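Local coordinates for protein nicotinate phosphoribosyltransferase (Vibrio cholerae, PDB 4HL7) that probably catalyses the ATP-dependent formation of nicotinate ribonucleotide from nicotinate and phosphoribosyl pyrophosphate, a step of NAD biosynthesis, at residues A[5-10]-A[192-197]; A[134-139]-A[185-190]; A[243-248]-A[408-413]; A[270-275]-A[386-391]. One frame throughout, in Å; residues are numbered along the deposited sequence.

Contact 1: A[5-10]-A[192-197]; sequences PRLFSP and SQVQRD
Q193 is the side chain that faces the backbone of 5-10 most fully, and its CB, CG and OE1 each meet a different part of that segment. CB rests 3.5 Å from L7 O and 3.7 Å from S9 N. CG, placed anti to the backbone N (chi1 -171°), reaches R6 O at 3.6 Å. Beyond a bend at chi2, OE1 passes 3.7 Å from S9 CB and accepts from R14 NH2, while NE2 makes a weak hydrogen bond of 3.2 Å to D197 OD1 one helical turn on. The same D197 OD1 takes a straighter bond from R196 NH2, in the guanidinium plane, as a salt bridge.

Two waters bridge the segments. One donates to R6 O and D197 OD2; another accepts from S9 N (2.9 Å) and from Q193 N, an amide at the start of the helix. Beside it, S9 OG and S192 OG are bonded to H11 O and I12 O. L7 CD2 adds apolar contact with V194 CG2 (4.2 Å). The N-terminal arm thus lies against the first turn of helix 192-205, which follows strand 181-183 of the parallel sheet in the TIM-barrel-like part of the fold.

Contact 2: A[134-139]-A[185-190]; sequences LVMAIV and GTRRRF
M136, modelled as selenomethionine, and A137 carry the side-chain contact of 134-139 with 185-190. M136 CB sits 3.3 Å from R187 O, and its chain, bent at chi3 (71°), runs alongside R187 and in the same direction. The terminal CE lies 3.9 Å from R187 CB and over the centre of the R188 guanidinium, 3.5 Å from R188 CZ, so a methyl group covers one flat face of a charged group. SE stays 4.0 Å from R187 NH1. A137 CB lies 3.9 Å from T186 O and 3.8 Å from R189 NE; the extended R189 chain brings its guanidinium beside this methyl.

Polar contact between the segments is through water. A water accepts from R189 NE and donates to A137 O, each at 2.8 Å, lying at the edge of the guanidinium and in its plane.

The charged ends are held by other residues. R187 forms salt bridges with D20 and E132, R189 pairs with D18 and is bonded to Q195, and R188 NH2 donates to I373 O. The R188 side chain also lies about 5 Å from a sulfate ion, probably from the crystallisation liquor, which may mark an anion pocket.

The loop leaves strand 181-183 of the parallel sheet and leads into helix 192-205. Helix 131-147 packs against this loop, against the antiparallel sheet, where M136 touches L43 of strand 38-46 and I373 and I375 of strand 372-380, and against helix 52-64 through V135, I138 and V139.

Contact 3: A[243-248]-A[408-413]; sequences NERDSQ and RRFNIE
R245 reaches over the F410 ring because its CG stands anti to the backbone N (chi1 176°) and its chain turns at chi2 (66°), while F410 has CG anti to its own carbonyl carbon, which sends the ring out to the 243-248 backbone. R245 CD then lies 4.1 Å from the ring centroid and 18° off the normal, a CH-pi contact over one face, displaced toward the rim. Farther out, R245 NH1 comes within 3.8 Å of F410 CE2, with the guanidinium plane inclined to the ring. The same CD touches R409 O at 3.4 Å.

The far end of the ring meets backbone carbonyls. E244 O approaches its edge in plane, 3.3 Å from CE1, and R245 O is 3.4 Å from CZ. E244 O is also gripped by two donors, S247 N and S247 OG, the latter at 2.7 Å. N243 OD1 accepts from R245 N, an Asx turn just ahead of helix 247-258.

F410 is the first residue to leave helix 400-409, and N411, with positive phi, is the C-prime residue of a Schellman motif that ends it. The contact lies at the surface, joining that terminus to the chain leading into helix 247-258. The ring also packs on L271 and on A275 of helix 273-279; R245 NH1 has a long, weak ion pair with D279 of that helix.

Contact 4: A[270-275]-A[386-391]; sequences TLTIDA and AKISDQ
D390 and T270 anchor this contact at its two ends. D390 CG stands anti to its carbonyl carbon (chi1 -76°), which swings the carboxylate toward 270-275; OD1 accepts from I273 N at 2.9 Å through its syn lone pair, and that amide is in the first turn of helix 273-279. T272, the N-cap, secures the same turn by accepting from A275 N on OG1. At the other end I388 N donates to T270 O, 2.8 Å long and almost linear (177°). Between them S389 N makes a weak bond of 3.0 Å to L271 O. An ST turn, with S389 OG accepting from Q391 N, bends the chain around D390, whose backbone N is bonded to S295 OG.

Side-chain carbons close in around these bonds. K387 CG lies 3.6 Å from T270 O, and I388 CB 3.5 Å from L271 O. The apolar pair is L271 CD2 and I388 CD1, at 3.8 Å.

The contact ties the chain between strand 265-267 and helix 273-279 to the loop after strand 383-384. Helix 232-241 packs beside it, where T270 and K387 touch H232, predicted to be autophosphorylated but unmodified here. L271 and I388 rest on helix 400-409, I273 on helix 298-311.

From the N terminus, the arm at 5-10 is met by helix 192-205, so contact 1 closes a long loop. Contact 2 nests inside it, closing the shorter span from helix 131-147 to the loop just before that helix. The two touch: Q195 bonds R189 and T186, and L7 and F8 pack on F190. A second nested pair follows in series: contact 3 encloses contact 4, with I412 meeting I388. Contacts 1 and 3 lie on opposite sides of the chain's centre. Contacts 1 and 2 tie the N-terminal arm and helix 131-147 to the chain after strand 181-183; contacts 3 and 4 tie the chain around helices 247-258 and 273-279 to that around helix 400-409.

Contact 1: A[5-10]-A[192-197]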
loop_
_atom_site.group_PDB
_atom_site.type_symbol
_atom_site.label_atom_id
_atom_site.label_comp_id
_atom_site.label_asym_id
_atom_site.label_seq_id
_atom_site.Cartn_x
_atom_site.Cartn_y
_atom_site.Cartn_z
ATOM N N PRO A 5 18.900 20.599 -3.292
ATOM C CA PRO A 5 17.950 20.329 -4.402
ATOM C C PRO A 5 18.152 18.968 -5.097
ATOM O O PRO A 5 17.259 18.506 -5.810
ATOM C CB PRO A 5 18.188 21.504 -5.378
ATOM C CG PRO A 5 19.584 21.985 -5.081
ATOM C CD PRO A 5 19.882 21.672 -3.630
ATOM N N ARG A 6 19.280 18.302 -4.849
ATOM C CA ARG A 6 19.478 16.940 -5.354
ATOM C C ARG A 6 18.850 15.863 -4.448
ATOM O O ARG A 6 18.609 14.770 -4.884
ATOM C CB ARG A 6 20.957 16.651 -5.615
ATOM C CG ARG A 6 21.685 17.692 -6.473
ATOM C CD ARG A 6 22.862 17.057 -7.207
ATOM N NE ARG A 6 22.599 15.625 -7.389
ATOM C CZ ARG A 6 23.515 14.668 -7.279
ATOM N NH1 ARG A 6 24.766 14.982 -7.004
ATOM N NH2 ARG A 6 23.176 13.395 -7.430
ATOM N N LEU A 7 18.567 16.208 -3.196
ATOM C CA LEU A 7 17.892 15.302 -2.283
ATOM C C LEU A 7 16.395 15.614 -2.215
ATOM O O LEU A 7 15.575 14.696 -2.030
ATOM C CB LEU A 7 18.469 15.431 -0.874
ATOM C CG LEU A 7 19.468 14.453 -0.243
ATOM C CD1 LEU A 7 19.570 14.745 1.247
ATOM C CD2 LEU A 7 19.100 12.995 -0.468
ATOM N N PHE A 8 16.042 16.902 -2.314
ATOM C CA PHE A 8 14.656 17.336 -2.106
ATOM C C PHE A 8 14.241 18.295 -3.215
ATOM O O PHE A 8 14.941 19.293 -3.446
ATOM C CB PHE A 8 14.526 18.058 -0.784
ATOM C CG PHE A 8 14.952 17.254 0.394
ATOM C CD1 PHE A 8 16.086 17.620 1.117
ATOM C CD2 PHE A 8 14.220 16.127 0.788
ATOM C CE1 PHE A 8 16.501 16.880 2.234
ATOM C CE2 PHE A 8 14.607 15.387 1.907
ATOM C CZ PHE A 8 15.774 15.763 2.618
ATOM N N SER A 9 13.131 17.998 -3.915
ATOM C CA SER A 9 12.573 18.996 -4.853
ATOM C C SER A 9 11.817 20.089 -4.079
ATOM O O SER A 9 11.536 19.926 -2.856
ATOM C CB SER A 9 11.631 18.326 -5.864
ATOM O OG SER A 9 10.672 17.467 -5.205
ATOM N N PRO A 10 11.399 21.178 -4.781
ATOM C CA PRO A 10 10.695 22.193 -4.023
ATOM C C PRO A 10 9.391 21.699 -3.431
ATOM O O PRO A 10 9.004 22.122 -2.349
ATOM C CB PRO A 10 10.449 23.313 -5.066
ATOM C CG PRO A 10 11.494 23.121 -6.096
ATOM C CD PRO A 10 11.700 21.620 -6.164
ATOM N N SER A 192 10.211 12.728 -2.567
ATOM C CA SER A 192 9.713 12.531 -3.942
ATOM C C SER A 192 10.883 12.578 -4.970
ATOM O O SER A 192 10.840 11.868 -6.003
ATOM C CB SER A 192 8.593 13.546 -4.278
ATOM O OG SER A 192 9.075 14.866 -4.138
ATOM N N GLN A 193 11.898 13.417 -4.706
ATOM C CA GLN A 193 13.109 13.508 -5.562
ATOM C C GLN A 193 13.864 12.197 -5.581
ATOM O O GLN A 193 14.300 11.739 -6.669
ATOM C CB GLN A 193 14.035 14.681 -5.142
ATOM C CG GLN A 193 15.205 14.976 -6.105
ATOM C CD GLN A 193 14.716 15.261 -7.506
ATOM O OE1 GLN A 193 13.815 16.035 -7.688
ATOM N NE2 GLN A 193 15.228 14.530 -8.472
ATOM N N VAL A 194 14.038 11.576 -4.401
ATOM C CA VAL A 194 14.706 10.292 -4.363
ATOM C C VAL A 194 13.913 9.228 -5.086
ATOM O O VAL A 194 14.501 8.437 -5.854
ATOM C CB VAL A 194 15.024 9.797 -2.931
ATOM C CG1 VAL A 194 15.415 8.316 -2.965
ATOM C CG2 VAL A 194 16.116 10.654 -2.324
ATOM N N GLN A 195 12.591 9.193 -4.902
ATOM C CA GLN A 195 11.785 8.216 -5.651
ATOM C C GLN A 195 11.915 8.482 -7.141
ATOM O O GLN A 195 11.958 7.536 -7.946
ATOM C CB GLN A 195 10.294 8.280 -5.291
ATOM C CG GLN A 195 9.449 7.177 -5.986
ATOM C CD GLN A 195 7.996 7.202 -5.579
ATOM O OE1 GLN A 195 7.516 8.204 -5.058
ATOM N NE2 GLN A 195 7.282 6.086 -5.799
ATOM N N ARG A 196 11.848 9.766 -7.505
ATOM C CA ARG A 196 11.942 10.147 -8.926
ATOM C C ARG A 196 13.239 9.568 -9.549
ATOM O O ARG A 196 13.189 8.890 -10.583
ATOM C CB ARG A 196 11.858 11.660 -9.104
ATOM C CG ARG A 196 11.818 12.104 -10.583
ATOM C CD ARG A 196 13.210 12.516 -11.052
ATOM N NE ARG A 196 13.303 12.460 -12.509
ATOM C CZ ARG A 196 14.425 12.177 -13.178
ATOM N NH1 ARG A 196 14.413 12.151 -14.502
ATOM N NH2 ARG A 196 15.554 11.907 -12.522
ATOM N N ASP A 197 14.367 9.791 -8.889
ATOM C CA ASP A 197 15.674 9.336 -9.396
ATOM C C ASP A 197 15.776 7.809 -9.407
ATOM O O ASP A 197 16.433 7.222 -10.274
ATOM C CB ASP A 197 16.779 9.855 -8.511
ATOM C CG ASP A 197 17.039 11.343 -8.701
ATOM O OD1 ASP A 197 16.550 11.915 -9.687
ATOM O OD2 ASP A 197 17.668 11.943 -7.810
HETATM O O HOH W 1 18.628 14.209 -7.644
HETATM O O HOH W 2 11.548 15.842 -2.806
#

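Contact 2: A[134-139]-A[185-190]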
loop_
_atom_site.group_PDB
_atom_site.type_symbol
_atom_site.label_atom_id
_atom_site.label_comp_id
_atom_site.label_asym_id
_atom_site.label_seq_id
_atom_site.Cartn_x
_atom_site.Cartn_y
_atom_site.Cartn_z
ATOM N N LEU A 134 -0.544 10.273 0.525
ATOM C CA LEU A 134 -0.074 11.663 0.523
ATOM C C LEU A 134 0.416 12.022 1.924
ATOM O O LEU A 134 1.469 12.654 2.087
ATOM C CB LEU A 134 -1.190 12.645 0.110
ATOM C CG LEU A 134 -1.801 12.363 -1.260
ATOM C CD1 LEU A 134 -3.042 13.244 -1.508
ATOM C CD2 LEU A 134 -0.749 12.489 -2.358
ATOM N N VAL A 135 -0.374 11.652 2.929
ATOM C CA VAL A 135 0.003 11.952 4.306
ATOM C C VAL A 135 1.256 11.154 4.665
ATOM O O VAL A 135 2.170 11.691 5.245
ATOM C CB VAL A 135 -1.167 11.689 5.321
ATOM C CG1 VAL A 135 -0.677 11.868 6.779
ATOM C CG2 VAL A 135 -2.356 12.632 5.043
HETATM N N MSE A 136 1.321 9.880 4.280
HETATM C CA MSE A 136 2.541 9.061 4.644
HETATM C C MSE A 136 3.755 9.640 4.009
HETATM O O MSE A 136 4.759 9.782 4.677
HETATM C CB MSE A 136 2.304 7.583 4.283
HETATM C CG MSE A 136 1.263 7.074 5.226
HETATM SE SE MSE A 136 0.812 5.228 4.647
HETATM C CE MSE A 136 2.499 4.358 5.206
ATOM N N ALA A 137 3.645 10.098 2.736
ATOM C CA ALA A 137 4.797 10.667 1.970
ATOM C C ALA A 137 5.272 11.975 2.544
ATOM O O ALA A 137 6.492 12.280 2.561
ATOM C CB ALA A 137 4.474 10.823 0.487
ATOM N N ILE A 138 4.296 12.739 3.031
ATOM C CA ILE A 138 4.575 14.010 3.657
ATOM C C ILE A 138 5.305 13.765 4.983
ATOM O O ILE A 138 6.308 14.373 5.230
ATOM C CB ILE A 138 3.236 14.774 3.921
ATOM C CG1 ILE A 138 2.760 15.463 2.613
ATOM C CG2 ILE A 138 3.433 15.816 5.054
ATOM C CD1 ILE A 138 1.268 15.861 2.671
ATOM N N VAL A 139 4.765 12.904 5.841
ATOM C CA VAL A 139 5.426 12.662 7.139
ATOM C C VAL A 139 6.841 12.109 6.941
ATOM O O VAL A 139 7.768 12.581 7.555
ATOM C CB VAL A 139 4.632 11.721 8.071
ATOM C CG1 VAL A 139 5.387 11.472 9.392
ATOM C CG2 VAL A 139 3.262 12.324 8.404
ATOM N N GLY A 185 7.117 2.111 -3.805
ATOM C CA GLY A 185 7.688 2.838 -2.680
ATOM C C GLY A 185 7.268 4.274 -2.492
ATOM O O GLY A 185 8.012 5.065 -1.935
ATOM N N THR A 186 6.091 4.635 -2.948
ATOM C CA THR A 186 5.649 6.010 -2.733
ATOM C C THR A 186 5.411 6.359 -1.222
ATOM O O THR A 186 5.833 7.421 -0.727
ATOM C CB THR A 186 4.311 6.214 -3.501
ATOM O OG1 THR A 186 4.541 6.100 -4.915
ATOM C CG2 THR A 186 3.666 7.602 -3.163
ATOM N N ARG A 187 4.642 5.503 -0.533
ATOM C CA ARG A 187 4.180 5.816 0.843
ATOM C C ARG A 187 5.298 5.971 1.848
ATOM O O ARG A 187 5.157 6.732 2.825
ATOM C CB ARG A 187 3.173 4.783 1.365
ATOM C CG ARG A 187 3.719 3.354 1.523
ATOM C CD ARG A 187 2.582 2.382 1.805
ATOM N NE ARG A 187 1.558 2.450 0.787
ATOM C CZ ARG A 187 0.255 2.322 1.044
ATOM N NH1 ARG A 187 -0.127 2.131 2.292
ATOM N NH2 ARG A 187 -0.652 2.429 0.057
ATOM N N ARG A 188 6.438 5.316 1.599
ATOM C CA ARG A 188 7.554 5.518 2.579
ATOM C C ARG A 188 8.846 5.969 1.933
ATOM O O ARG A 188 9.943 5.671 2.415
ATOM C CB ARG A 188 7.763 4.300 3.501
ATOM C CG ARG A 188 6.794 4.216 4.699
ATOM C CD ARG A 188 6.826 2.782 5.272
ATOM N NE ARG A 188 5.666 2.404 6.095
ATOM C CZ ARG A 188 4.641 1.634 5.693
ATOM N NH1 ARG A 188 4.553 1.177 4.430
ATOM N NH2 ARG A 188 3.667 1.333 6.569
ATOM N N ARG A 189 8.717 6.751 0.874
ATOM C CA ARG A 189 9.928 7.247 0.204
ATOM C C ARG A 189 10.715 8.185 1.097
ATOM O O ARG A 189 10.150 8.881 1.954
ATOM C CB ARG A 189 9.604 7.967 -1.100
ATOM C CG ARG A 189 8.737 9.244 -0.933
ATOM C CD ARG A 189 8.011 9.476 -2.233
ATOM N NE ARG A 189 7.254 10.720 -2.131
ATOM C CZ ARG A 189 6.383 11.124 -3.040
ATOM N NH1 ARG A 189 6.214 10.408 -4.165
ATOM N NH2 ARG A 189 5.734 12.293 -2.859
ATOM N N PHE A 190 12.029 8.259 0.873
ATOM C CA PHE A 190 12.838 9.239 1.585
ATOM C C PHE A 190 12.354 10.675 1.202
ATOM O O PHE A 190 12.268 11.561 2.062
ATOM C CB PHE A 190 14.314 9.087 1.176
ATOM C CG PHE A 190 15.246 10.051 1.880
ATOM C CD1 PHE A 190 15.820 9.712 3.121
ATOM C CD2 PHE A 190 15.600 11.259 1.295
ATOM C CE1 PHE A 190 16.651 10.595 3.767
ATOM C CE2 PHE A 190 16.457 12.157 1.951
ATOM C CZ PHE A 190 16.979 11.814 3.189
HETATM O O HOH W 3 7.412 12.676 -0.093
#

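Contact 3: A[243-248]-A[408-413]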
loop_
_atom_site.group_PDB
_atom_site.type_symbol
_atom_site.label_atom_id
_atom_site.label_comp_id
_atom_site.label_asym_id
_atom_site.label_seq_id
_atom_site.Cartn_x
_atom_site.Cartn_y
_atom_site.Cartn_z
ATOM N N ASN A 243 -23.048 -8.348 6.210
ATOM C CA ASN A 243 -22.757 -9.128 7.367
ATOM C C ASN A 243 -21.282 -9.490 7.398
ATOM O O ASN A 243 -20.675 -9.684 6.360
ATOM C CB ASN A 243 -23.613 -10.425 7.425
ATOM C CG ASN A 243 -23.452 -11.117 8.764
ATOM O OD1 ASN A 243 -22.622 -12.057 8.897
ATOM N ND2 ASN A 243 -24.149 -10.576 9.803
ATOM N N GLU A 244 -20.673 -9.524 8.590
ATOM C CA GLU A 244 -19.198 -9.799 8.653
ATOM C C GLU A 244 -18.785 -11.084 7.876
ATOM O O GLU A 244 -17.773 -11.122 7.192
ATOM C CB GLU A 244 -18.743 -9.954 10.130
ATOM C CG GLU A 244 -18.598 -8.621 10.893
ATOM C CD GLU A 244 -19.892 -8.262 11.635
ATOM O OE1 GLU A 244 -20.994 -8.566 11.082
ATOM O OE2 GLU A 244 -19.832 -7.703 12.767
ATOM N N ARG A 245 -19.591 -12.130 8.006
ATOM C CA ARG A 245 -19.189 -13.364 7.348
ATOM C C ARG A 245 -19.187 -13.259 5.801
ATOM O O ARG A 245 -18.486 -14.058 5.139
ATOM C CB ARG A 245 -20.135 -14.519 7.822
ATOM C CG ARG A 245 -19.868 -15.842 7.136
ATOM C CD ARG A 245 -18.514 -16.414 7.487
ATOM N NE ARG A 245 -18.317 -17.690 6.764
ATOM C CZ ARG A 245 -17.987 -17.805 5.474
ATOM N NH1 ARG A 245 -17.758 -16.760 4.696
ATOM N NH2 ARG A 245 -17.864 -19.031 4.948
ATOM N N ASP A 246 -20.000 -12.353 5.233
ATOM C CA ASP A 246 -20.072 -12.161 3.795
ATOM C C ASP A 246 -19.113 -11.107 3.301
ATOM O O ASP A 246 -18.998 -10.884 2.093
ATOM C CB ASP A 246 -21.518 -11.706 3.408
ATOM C CG ASP A 246 -22.541 -12.747 3.720
ATOM O OD1 ASP A 246 -22.237 -13.946 3.491
ATOM O OD2 ASP A 246 -23.622 -12.369 4.225
ATOM N N SER A 247 -18.437 -10.419 4.227
ATOM C CA SER A 247 -17.684 -9.203 3.901
ATOM C C SER A 247 -16.604 -9.390 2.805
ATOM O O SER A 247 -16.525 -8.608 1.855
ATOM C CB SER A 247 -17.054 -8.641 5.169
ATOM O OG SER A 247 -16.122 -9.544 5.739
ATOM N N GLN A 248 -15.796 -10.454 2.926
ATOM C CA GLN A 248 -14.715 -10.636 2.042
ATOM C C GLN A 248 -15.247 -11.093 0.652
ATOM O O GLN A 248 -14.820 -10.612 -0.405
ATOM C CB GLN A 248 -13.755 -11.655 2.621
ATOM C CG GLN A 248 -12.613 -11.975 1.673
ATOM C CD GLN A 248 -11.541 -12.786 2.368
ATOM O OE1 GLN A 248 -10.396 -12.335 2.490
ATOM N NE2 GLN A 248 -11.908 -13.948 2.853
ATOM N N ARG A 408 -14.635 -15.488 15.518
ATOM C CA ARG A 408 -15.564 -16.605 15.702
ATOM C C ARG A 408 -16.326 -16.881 14.391
ATOM O O ARG A 408 -16.481 -18.046 14.006
ATOM C CB ARG A 408 -16.521 -16.360 16.866
ATOM C CG ARG A 408 -15.839 -16.483 18.207
ATOM C CD ARG A 408 -16.875 -16.505 19.329
ATOM N NE ARG A 408 -17.281 -17.859 19.610
ATOM C CZ ARG A 408 -16.518 -18.717 20.288
ATOM N NH1 ARG A 408 -15.332 -18.315 20.763
ATOM N NH2 ARG A 408 -16.932 -19.974 20.495
ATOM N N ARG A 409 -16.798 -15.841 13.714
ATOM C CA ARG A 409 -17.543 -16.050 12.445
ATOM C C ARG A 409 -16.691 -16.736 11.374
ATOM O O ARG A 409 -17.248 -17.429 10.513
ATOM C CB ARG A 409 -18.108 -14.741 11.879
ATOM C CG ARG A 409 -19.071 -13.987 12.797
ATOM C CD ARG A 409 -20.334 -14.694 13.276
ATOM N NE ARG A 409 -20.243 -15.914 14.116
ATOM C CZ ARG A 409 -20.090 -16.046 15.429
ATOM N NH1 ARG A 409 -20.140 -17.270 15.932
ATOM N NH2 ARG A 409 -19.919 -15.051 16.261
ATOM N N PHE A 410 -15.356 -16.600 11.447
ATOM C CA PHE A 410 -14.473 -17.230 10.452
ATOM C C PHE A 410 -13.765 -18.456 10.981
ATOM O O PHE A 410 -12.815 -18.965 10.369
ATOM C CB PHE A 410 -13.519 -16.197 9.833
ATOM C CG PHE A 410 -14.212 -15.321 8.841
ATOM C CD1 PHE A 410 -14.848 -14.112 9.265
ATOM C CD2 PHE A 410 -14.335 -15.745 7.508
ATOM C CE1 PHE A 410 -15.517 -13.307 8.331
ATOM C CE2 PHE A 410 -14.999 -14.954 6.578
ATOM C CZ PHE A 410 -15.610 -13.746 6.990
ATOM N N ASN A 411 -14.224 -18.918 12.124
ATOM C CA ASN A 411 -13.611 -20.083 12.809
ATOM C C ASN A 411 -12.148 -19.890 13.058
ATOM O O ASN A 411 -11.359 -20.803 12.840
ATOM C CB ASN A 411 -13.822 -21.350 11.966
ATOM C CG ASN A 411 -15.280 -21.692 11.850
ATOM O OD1 ASN A 411 -15.863 -21.600 10.773
ATOM N ND2 ASN A 411 -15.900 -22.006 12.970
ATOM N N ILE A 412 -11.770 -18.676 13.460
ATOM C CA ILE A 412 -10.368 -18.353 13.771
ATOM C C ILE A 412 -10.215 -18.485 15.289
ATOM O O ILE A 412 -11.085 -18.038 16.059
ATOM C CB ILE A 412 -9.976 -16.951 13.271
ATOM C CG1 ILE A 412 -9.991 -16.887 11.703
ATOM C CG2 ILE A 412 -8.612 -16.548 13.852
ATOM C CD1 ILE A 412 -10.055 -15.483 11.143
ATOM N N GLU A 413 -9.156 -19.190 15.727
ATOM C CA GLU A 413 -8.950 -19.480 17.134
ATOM C C GLU A 413 -8.816 -18.156 17.897
ATOM O O GLU A 413 -8.197 -17.181 17.406
ATOM C CB GLU A 413 -7.679 -20.336 17.350
#

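Contact 4: A[270-275]-A[386-391]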
loop_
_atom_site.group_PDB
_atom_site.type_symbol
_atom_site.label_atom_id
_atom_site.label_comp_id
_atom_site.label_asym_id
_atom_site.label_seq_id
_atom_site.Cartn_x
_atom_site.Cartn_y
_atom_site.Cartn_z
ATOM N N THR A 270 -6.613 -10.333 4.656
ATOM C CA THR A 270 -7.410 -9.447 5.495
ATOM C C THR A 270 -7.888 -10.225 6.714
ATOM O O THR A 270 -7.914 -9.735 7.850
ATOM C CB THR A 270 -8.641 -8.956 4.743
ATOM O OG1 THR A 270 -8.251 -8.263 3.543
ATOM C CG2 THR A 270 -9.492 -8.019 5.676
ATOM N N LEU A 271 -8.233 -11.491 6.475
ATOM C CA LEU A 271 -8.672 -12.391 7.523
ATOM C C LEU A 271 -7.591 -13.466 7.663
ATOM O O LEU A 271 -6.569 -13.192 8.315
ATOM C CB LEU A 271 -10.046 -13.010 7.167
ATOM C CG LEU A 271 -11.091 -11.886 6.983
ATOM C CD1 LEU A 271 -12.376 -12.440 6.424
ATOM C CD2 LEU A 271 -11.414 -11.228 8.341
ATOM N N THR A 272 -7.783 -14.658 7.071
ATOM C CA THR A 272 -6.668 -15.652 7.037
ATOM C C THR A 272 -6.673 -16.321 5.654
ATOM O O THR A 272 -7.673 -16.288 4.946
ATOM C CB THR A 272 -6.798 -16.734 8.052
ATOM O OG1 THR A 272 -8.020 -17.457 7.818
ATOM C CG2 THR A 272 -6.735 -16.150 9.538
ATOM N N ILE A 273 -5.606 -17.046 5.336
ATOM C CA ILE A 273 -5.582 -17.774 4.058
ATOM C C ILE A 273 -6.728 -18.788 3.980
ATOM O O ILE A 273 -7.391 -18.887 2.913
ATOM C CB ILE A 273 -4.211 -18.428 3.794
ATOM C CG1 ILE A 273 -4.101 -18.990 2.348
ATOM C CG2 ILE A 273 -3.935 -19.518 4.819
ATOM C CD1 ILE A 273 -4.438 -18.013 1.254
ATOM N N ASP A 274 -7.053 -19.472 5.069
ATOM C CA ASP A 274 -8.211 -20.400 4.980
ATOM C C ASP A 274 -9.508 -19.703 4.698
ATOM O O ASP A 274 -10.327 -20.231 3.952
ATOM C CB ASP A 274 -8.372 -21.289 6.219
ATOM C CG ASP A 274 -7.136 -22.127 6.478
ATOM O OD1 ASP A 274 -6.752 -22.920 5.605
ATOM O OD2 ASP A 274 -6.490 -21.902 7.515
ATOM N N ALA A 275 -9.762 -18.543 5.329
ATOM C CA ALA A 275 -11.007 -17.772 5.025
ATOM C C ALA A 275 -11.019 -17.316 3.596
ATOM O O ALA A 275 -12.064 -17.340 2.936
ATOM C CB ALA A 275 -11.119 -16.537 5.948
ATOM N N ALA A 386 -11.728 -4.626 11.060
ATOM C CA ALA A 386 -10.454 -5.223 11.551
ATOM C C ALA A 386 -9.692 -5.947 10.479
ATOM O O ALA A 386 -10.259 -6.412 9.517
ATOM C CB ALA A 386 -10.701 -6.171 12.689
ATOM N N LYS A 387 -8.373 -6.007 10.661
ATOM C CA LYS A 387 -7.555 -6.868 9.842
ATOM C C LYS A 387 -6.911 -7.880 10.760
ATOM O O LYS A 387 -6.420 -7.540 11.838
ATOM C CB LYS A 387 -6.445 -6.093 9.136
ATOM C CG LYS A 387 -5.580 -6.966 8.258
ATOM C CD LYS A 387 -4.592 -6.098 7.526
ATOM C CE LYS A 387 -3.375 -6.893 7.177
ATOM N NZ LYS A 387 -2.282 -5.919 6.932
ATOM N N ILE A 388 -6.883 -9.138 10.335
ATOM C CA ILE A 388 -6.329 -10.162 11.213
ATOM C C ILE A 388 -4.897 -10.497 10.704
ATOM O O ILE A 388 -3.903 -10.272 11.383
ATOM C CB ILE A 388 -7.239 -11.420 11.251
ATOM C CG1 ILE A 388 -8.538 -11.078 11.961
ATOM C CG2 ILE A 388 -6.593 -12.519 12.121
ATOM C CD1 ILE A 388 -9.689 -12.004 11.691
ATOM N N SER A 389 -4.881 -11.017 9.489
ATOM C CA SER A 389 -3.729 -11.446 8.645
ATOM C C SER A 389 -3.214 -12.860 8.969
ATOM O O SER A 389 -3.713 -13.551 9.881
ATOM C CB SER A 389 -2.570 -10.425 8.581
ATOM O OG SER A 389 -1.626 -10.748 9.632
ATOM N N ASP A 390 -2.187 -13.281 8.236
ATOM C CA ASP A 390 -1.612 -14.611 8.495
ATOM C C ASP A 390 -0.491 -14.582 9.523
ATOM O O ASP A 390 0.106 -15.644 9.855
ATOM C CB ASP A 390 -1.177 -15.257 7.209
ATOM C CG ASP A 390 -2.370 -15.794 6.408
ATOM O OD1 ASP A 390 -3.297 -16.468 7.006
ATOM O OD2 ASP A 390 -2.328 -15.589 5.166
ATOM N N GLN A 391 -0.235 -13.375 10.045
ATOM C CA GLN A 391 0.526 -13.213 11.294
ATOM C C GLN A 391 -0.395 -12.696 12.431
ATOM O O GLN A 391 -0.592 -11.495 12.563
ATOM C CB GLN A 391 1.682 -12.261 11.048
ATOM C CG GLN A 391 2.746 -12.866 10.156
ATOM C CD GLN A 391 3.825 -11.872 9.818
ATOM O OE1 GLN A 391 4.092 -11.603 8.638
ATOM N NE2 GLN A 391 4.462 -11.315 10.851
#